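Local coordinates for hypothetical protein Atu0120 (Agrobacterium tumefaciens, PDB 2I6H) that is of unknown function but belongs to the DUF924 family of bacterial proteins and folds as an all-helical chain, at residues D54-A68 with L86-R99. Sequence-based numbering, arbitrary orientation. Where two conformers were deposited one is given.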
loop_
_atom_site.group_PDB
_atom_site.type_symbol
_atom_site.label_atom_id
_atom_site.label_comp_id
_atom_site.label_asym_id
_atom_site.label_seq_id
_atom_site.Cartn_x
_atom_site.Cartn_y
_atom_site.Cartn_z
ATOM N N ASP A 54 11.100 5.381 15.141
ATOM C CA ASP A 54 11.459 6.792 14.949
ATOM C C ASP A 54 12.690 7.118 15.806
ATOM O O ASP A 54 13.664 7.749 15.349
ATOM C CB ASP A 54 10.294 7.700 15.372
ATOM C CG ASP A 54 9.053 7.541 14.483
ATOM O OD1 ASP A 54 9.138 6.982 13.371
ATOM O OD2 ASP A 54 7.970 8.000 14.900
ATOM N N ASN A 55 12.629 6.682 17.064
ATOM C CA ASN A 55 13.723 6.874 18.041
ATOM C C ASN A 55 15.019 6.270 17.526
ATOM O O ASN A 55 16.111 6.869 17.598
ATOM C CB ASN A 55 13.385 6.158 19.359
ATOM C CG ASN A 55 12.755 7.068 20.389
ATOM O OD1 ASN A 55 11.856 7.828 20.086
ATOM N ND2 ASN A 55 13.202 6.949 21.636
ATOM N N HIS A 56 14.903 5.042 17.047
ATOM C CA HIS A 56 16.035 4.312 16.593
ATOM C C HIS A 56 16.713 5.009 15.377
ATOM O O HIS A 56 17.947 5.158 15.322
ATOM C CB HIS A 56 15.537 2.887 16.263
ATOM C CG HIS A 56 16.614 1.927 15.887
ATOM N ND1 HIS A 56 16.337 0.678 15.371
ATOM C CD2 HIS A 56 17.969 2.018 15.960
ATOM C CE1 HIS A 56 17.474 0.038 15.145
ATOM N NE2 HIS A 56 18.479 0.834 15.483
ATOM N N PHE A 57 15.896 5.402 14.408
ATOM C CA PHE A 57 16.365 6.066 13.181
ATOM C C PHE A 57 17.078 7.361 13.608
ATOM O O PHE A 57 18.169 7.676 13.146
ATOM C CB PHE A 57 15.127 6.340 12.328
ATOM C CG PHE A 57 15.391 6.631 10.875
ATOM C CD1 PHE A 57 16.684 6.595 10.326
ATOM C CD2 PHE A 57 14.300 6.945 10.042
ATOM C CE1 PHE A 57 16.897 6.890 8.959
ATOM C CE2 PHE A 57 14.504 7.225 8.698
ATOM C CZ PHE A 57 15.810 7.204 8.157
ATOM N N HIS A 58 16.472 8.089 14.528
ATOM C CA HIS A 58 17.081 9.342 15.003
ATOM C C HIS A 58 18.431 9.116 15.733
ATOM O O HIS A 58 19.419 9.840 15.475
ATOM C CB HIS A 58 16.098 10.069 15.922
ATOM C CG HIS A 58 16.575 11.413 16.364
ATOM N ND1 HIS A 58 17.428 11.580 17.434
ATOM C CD2 HIS A 58 16.343 12.656 15.859
ATOM C CE1 HIS A 58 17.679 12.873 17.591
ATOM N NE2 HIS A 58 17.037 13.543 16.643
ATOM N N ASP A 59 18.468 8.122 16.634
ATOM C CA ASP A 59 19.700 7.783 17.344
ATOM C C ASP A 59 20.851 7.485 16.380
ATOM O O ASP A 59 21.982 7.960 16.588
ATOM C CB ASP A 59 19.467 6.608 18.305
ATOM C CG ASP A 59 20.715 6.232 19.114
ATOM O OD1 ASP A 59 21.419 7.124 19.628
ATOM O OD2 ASP A 59 20.975 5.017 19.270
ATOM N N ARG A 60 20.577 6.715 15.337
ATOM C CA ARG A 60 21.602 6.335 14.344
ATOM C C ARG A 60 22.031 7.526 13.451
ATOM O O ARG A 60 23.236 7.760 13.271
ATOM C CB ARG A 60 21.096 5.188 13.447
ATOM C CG ARG A 60 20.938 3.814 14.154
ATOM C CD ARG A 60 22.237 3.100 14.513
ATOM N NE ARG A 60 23.264 3.059 13.474
ATOM C CZ ARG A 60 23.437 2.109 12.551
ATOM N NH1 ARG A 60 22.628 1.055 12.463
ATOM N NH2 ARG A 60 24.459 2.215 11.698
ATOM N N PHE A 61 21.054 8.221 12.875
ATOM C CA PHE A 61 21.300 9.003 11.658
ATOM C C PHE A 61 20.936 10.482 11.700
ATOM O O PHE A 61 20.939 11.140 10.656
ATOM C CB PHE A 61 20.733 8.271 10.418
ATOM C CG PHE A 61 21.309 6.891 10.228
ATOM C CD1 PHE A 61 22.708 6.700 10.207
ATOM C CD2 PHE A 61 20.466 5.781 10.087
ATOM C CE1 PHE A 61 23.275 5.407 10.066
ATOM C CE2 PHE A 61 20.988 4.495 9.926
ATOM C CZ PHE A 61 22.410 4.298 9.916
ATOM N N ARG A 62 20.638 11.018 12.899
ATOM C CA ARG A 62 20.413 12.475 12.982
ATOM C C ARG A 62 21.589 13.251 12.377
ATOM O O ARG A 62 21.378 14.147 11.568
ATOM C CB ARG A 62 20.137 12.954 14.421
ATOM C CG ARG A 62 19.953 14.463 14.513
ATOM C CD ARG A 62 21.272 15.136 14.911
ATOM N NE ARG A 62 21.110 16.599 14.995
ATOM C CZ ARG A 62 22.013 17.490 14.595
ATOM N NH1 ARG A 62 21.721 18.790 14.682
ATOM N NH2 ARG A 62 23.210 17.107 14.125
ATOM N N ASP A 63 22.826 12.916 12.762
ATOM C CA ASP A 63 23.995 13.670 12.250
ATOM C C ASP A 63 24.101 13.581 10.730
ATOM O O ASP A 63 24.404 14.579 10.065
ATOM C CB ASP A 63 25.300 13.203 12.919
ATOM C CG ASP A 63 25.415 13.682 14.345
ATOM O OD1 ASP A 63 24.623 14.583 14.761
ATOM O OD2 ASP A 63 26.281 13.144 15.070
ATOM N N ALA A 64 23.857 12.374 10.206
ATOM C CA ALA A 64 23.872 12.141 8.769
ATOM C C ALA A 64 22.831 13.017 8.066
ATOM O O ALA A 64 23.133 13.600 6.994
ATOM C CB ALA A 64 23.650 10.674 8.466
ATOM N N HIS A 65 21.626 13.127 8.662
ATOM C CA HIS A 65 20.585 13.976 8.069
ATOM C C HIS A 65 21.125 15.389 7.878
ATOM O O HIS A 65 20.974 15.993 6.782
ATOM C CB HIS A 65 19.315 14.078 8.926
ATOM C CG HIS A 65 18.317 15.044 8.348
ATOM N ND1 HIS A 65 18.156 16.343 8.809
ATOM C CD2 HIS A 65 17.483 14.915 7.291
ATOM C CE1 HIS A 65 17.215 16.942 8.082
ATOM N NE2 HIS A 65 16.802 16.097 7.150
ATOM N N PHE A 66 21.699 15.923 8.957
ATOM C CA PHE A 66 22.187 17.297 8.918
ATOM C C PHE A 66 23.340 17.512 7.934
ATOM O O PHE A 66 23.373 18.534 7.232
ATOM C CB PHE A 66 22.420 17.846 10.323
ATOM C CG PHE A 66 21.123 18.242 10.995
ATOM C CD1 PHE A 66 20.588 19.540 10.805
ATOM C CD2 PHE A 66 20.416 17.320 11.746
ATOM C CE1 PHE A 66 19.341 19.906 11.382
ATOM C CE2 PHE A 66 19.199 17.685 12.342
ATOM C CZ PHE A 66 18.656 18.949 12.152
ATOM N N ALA A 67 24.224 16.530 7.840
ATOM C CA ALA A 67 25.339 16.578 6.871
ATOM C C ALA A 67 24.768 16.640 5.448
ATOM O O ALA A 67 25.205 17.443 4.618
ATOM C CB ALA A 67 26.269 15.356 7.020
ATOM N N ALA A 68 23.815 15.770 5.158
ATOM C CA ALA A 68 23.162 15.779 3.826
ATOM C C ALA A 68 22.524 17.151 3.549
ATOM O O ALA A 68 22.672 17.698 2.456
ATOM C CB ALA A 68 22.113 14.686 3.749
ATOM N N LEU A 86 20.627 8.991 0.447
ATOM C CA LEU A 86 20.191 10.402 0.399
ATOM C C LEU A 86 18.655 10.533 0.498
ATOM O O LEU A 86 18.158 11.399 1.233
ATOM C CB LEU A 86 20.692 11.101 -0.857
ATOM C CG LEU A 86 22.204 11.369 -0.922
ATOM C CD1 LEU A 86 22.527 12.023 -2.270
ATOM C CD2 LEU A 86 22.668 12.279 0.280
HETATM N N MSE A 87 17.924 9.692 -0.231
HETATM C CA MSE A 87 16.459 9.733 -0.213
HETATM C C MSE A 87 15.973 9.457 1.221
HETATM O O MSE A 87 15.080 10.148 1.750
HETATM C CB MSE A 87 15.857 8.641 -1.115
HETATM C CG MSE A 87 16.250 8.658 -2.536
HETATM SE SE MSE A 87 15.685 10.367 -3.412
HETATM C CE MSE A 87 17.377 11.264 -3.332
ATOM N N LEU A 88 16.583 8.460 1.851
ATOM C CA LEU A 88 16.182 8.021 3.194
ATOM C C LEU A 88 16.472 9.119 4.199
ATOM O O LEU A 88 15.655 9.396 5.101
ATOM C CB LEU A 88 16.904 6.735 3.554
ATOM C CG LEU A 88 16.517 5.571 2.647
ATOM C CD1 LEU A 88 17.339 4.347 3.105
ATOM C CD2 LEU A 88 15.012 5.275 2.658
ATOM N N LEU A 89 17.599 9.802 4.035
ATOM C CA LEU A 89 17.907 10.926 4.944
ATOM C C LEU A 89 17.056 12.194 4.734
ATOM O O LEU A 89 16.750 12.918 5.708
ATOM C CB LEU A 89 19.360 11.315 4.761
ATOM C CG LEU A 89 20.369 10.266 5.256
ATOM C CD1 LEU A 89 21.754 10.765 4.900
ATOM C CD2 LEU A 89 20.226 10.070 6.824
ATOM N N LEU A 90 16.702 12.484 3.473
ATOM C CA LEU A 90 16.117 13.800 3.147
ATOM C C LEU A 90 14.608 13.790 2.920
ATOM O O LEU A 90 13.955 14.841 3.046
ATOM C CB LEU A 90 16.825 14.454 1.962
ATOM C CG LEU A 90 18.311 14.758 2.222
ATOM C CD1 LEU A 90 18.959 15.172 0.939
ATOM C CD2 LEU A 90 18.469 15.857 3.331
ATOM N N ASP A 91 14.061 12.604 2.648
ATOM C CA ASP A 91 12.632 12.415 2.458
ATOM C C ASP A 91 11.989 11.588 3.580
ATOM O O ASP A 91 10.898 11.933 4.053
ATOM C CB ASP A 91 12.364 11.750 1.081
ATOM C CG ASP A 91 10.855 11.553 0.816
ATOM O OD1 ASP A 91 10.156 12.549 0.472
ATOM O OD2 ASP A 91 10.387 10.403 0.997
ATOM N N GLN A 92 12.637 10.493 3.980
ATOM C CA GLN A 92 12.054 9.637 5.024
ATOM C C GLN A 92 12.335 10.092 6.456
ATOM O O GLN A 92 11.395 10.276 7.264
ATOM C CB GLN A 92 12.497 8.185 4.832
ATOM C CG GLN A 92 11.947 7.577 3.559
ATOM C CD GLN A 92 10.456 7.443 3.630
ATOM O OE1 GLN A 92 9.944 6.626 4.383
ATOM N NE2 GLN A 92 9.728 8.284 2.851
ATOM N N PHE A 93 13.614 10.288 6.754
ATOM C CA PHE A 93 14.046 10.723 8.108
ATOM C C PHE A 93 13.180 11.859 8.720
ATOM O O PHE A 93 12.718 11.732 9.868
ATOM C CB PHE A 93 15.545 11.095 8.100
ATOM C CG PHE A 93 16.086 11.430 9.465
ATOM C CD1 PHE A 93 16.772 10.434 10.226
ATOM C CD2 PHE A 93 15.913 12.713 10.020
ATOM C CE1 PHE A 93 17.282 10.734 11.514
ATOM C CE2 PHE A 93 16.424 13.022 11.300
ATOM C CZ PHE A 93 17.114 12.023 12.064
ATOM N N PRO A 94 12.927 12.958 7.973
ATOM C CA PRO A 94 12.131 14.063 8.544
ATOM C C PRO A 94 10.713 13.638 8.912
ATOM O O PRO A 94 10.166 14.111 9.916
ATOM C CB PRO A 94 12.057 15.092 7.388
ATOM C CG PRO A 94 13.199 14.776 6.504
ATOM C CD PRO A 94 13.351 13.262 6.592
ATOM N N ARG A 95 10.145 12.716 8.130
ATOM C CA ARG A 95 8.791 12.221 8.396
ATOM C C ARG A 95 8.705 11.266 9.602
ATOM O O ARG A 95 7.648 11.163 10.250
ATOM C CB ARG A 95 8.209 11.594 7.122
ATOM C CG ARG A 95 7.971 12.636 6.026
ATOM C CD ARG A 95 7.569 12.049 4.654
ATOM N NE ARG A 95 7.019 13.179 3.905
ATOM C CZ ARG A 95 7.745 14.195 3.398
ATOM N NH1 ARG A 95 7.111 15.219 2.832
ATOM N NH2 ARG A 95 9.092 14.201 3.428
ATOM N N ASN A 96 9.801 10.579 9.892
ATOM C CA ASN A 96 9.878 9.780 11.117
ATOM C C ASN A 96 10.244 10.610 12.336
ATOM O O ASN A 96 9.730 10.352 13.440
ATOM C CB ASN A 96 10.931 8.674 10.992
ATOM C CG ASN A 96 10.541 7.603 9.996
ATOM O OD1 ASN A 96 10.958 7.652 8.815
ATOM N ND2 ASN A 96 9.683 6.652 10.448
ATOM N N CYS A 97 11.151 11.566 12.163
ATOM C CA CYS A 97 11.855 12.143 13.317
ATOM C C CYS A 97 11.507 13.576 13.661
ATOM O O CYS A 97 11.930 14.056 14.733
ATOM C CB CYS A 97 13.383 12.005 13.146
ATOM S SG CYS A 97 13.871 10.237 12.929
ATOM N N PHE A 98 10.793 14.270 12.765
ATOM C CA PHE A 98 10.434 15.679 13.035
ATOM C C PHE A 98 8.906 15.893 13.019
ATOM O O PHE A 98 8.430 16.994 12.724
ATOM C CB PHE A 98 11.074 16.645 12.021
ATOM C CG PHE A 98 12.560 16.558 11.904
ATOM C CD1 PHE A 98 13.400 16.421 13.035
ATOM C CD2 PHE A 98 13.142 16.669 10.645
ATOM C CE1 PHE A 98 14.814 16.383 12.887
ATOM C CE2 PHE A 98 14.539 16.656 10.478
ATOM C CZ PHE A 98 15.382 16.535 11.584
ATOM N N ARG A 99 8.162 14.844 13.379
ATOM C CA ARG A 99 6.699 14.813 13.252
ATOM C C ARG A 99 6.039 16.031 13.895
ATOM O O ARG A 99 6.503 16.492 14.925
ATOM C CB ARG A 99 6.133 13.550 13.906
ATOM C CG ARG A 99 6.457 12.270 13.175
ATOM C CD ARG A 99 5.909 11.057 13.944
ATOM N NE ARG A 99 6.436 9.798 13.412
ATOM C CZ ARG A 99 5.972 9.160 12.335
ATOM N NH1 ARG A 99 4.969 9.652 11.600
ATOM N NH2 ARG A 99 6.551 8.013 11.956
#
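The carboxylate of D54 is gripped by R99, whose extended chain lays NE and NH2 side-on against its two oxygens. NE comes to OD2 from above the carboxylate plane (2.8 Å), while NH2 reaches OD1 on its syn side in a nearly straight bond. N96 ND2 also donates to OD1 (3.0 Å), arriving nearly head-on and from the same face as NH2, so three N-H groups hold this buried acid, an arrangement that probably favours its charged form. One turn on, F57 is a knob among L88, F93, N96 and C97. Its ring is carried across the interface by a CG placed opposite the backbone N (chi1 -162°); the edge of F93 points into one face, F93 CD1 lying 3.8 Å from F57 CE1 in a T-shaped pair with planes at 73°, and the amide of N96 stands at the F57 rim. H58 CB rests 3.7 Å from C97 SG, and that sulfur lies over the rim of the F93 face opposite the one H65 CB meets.

Knobs-into-holes packing of this kind joins two helices of an all-helical fold, 51-69 and 80-97, whose segments 54-68 and 86-97 cross steeply at -114°. Helix 29-41 adds to the same core, bringing F37 and W38 against F57. Here both helices are kinked, and helix 80-97 widens into a pi-type turn at 88-92.

Farther along, F93 CZ abuts the R62 backbone at CA (3.5 Å), and A64 CB meets L89 CD2. H65 enters a hole formed by L89, L90, F93 and P94; its CB sits over the F93 face, 4.0 Å from the centroid, while F98 meets the imidazole edge-to-face, its own edge turned toward the H65 face. At A68 the methyl settles against L90 CD2 (3.9 Å), with L89 CD1 and L86 CD2 alongside.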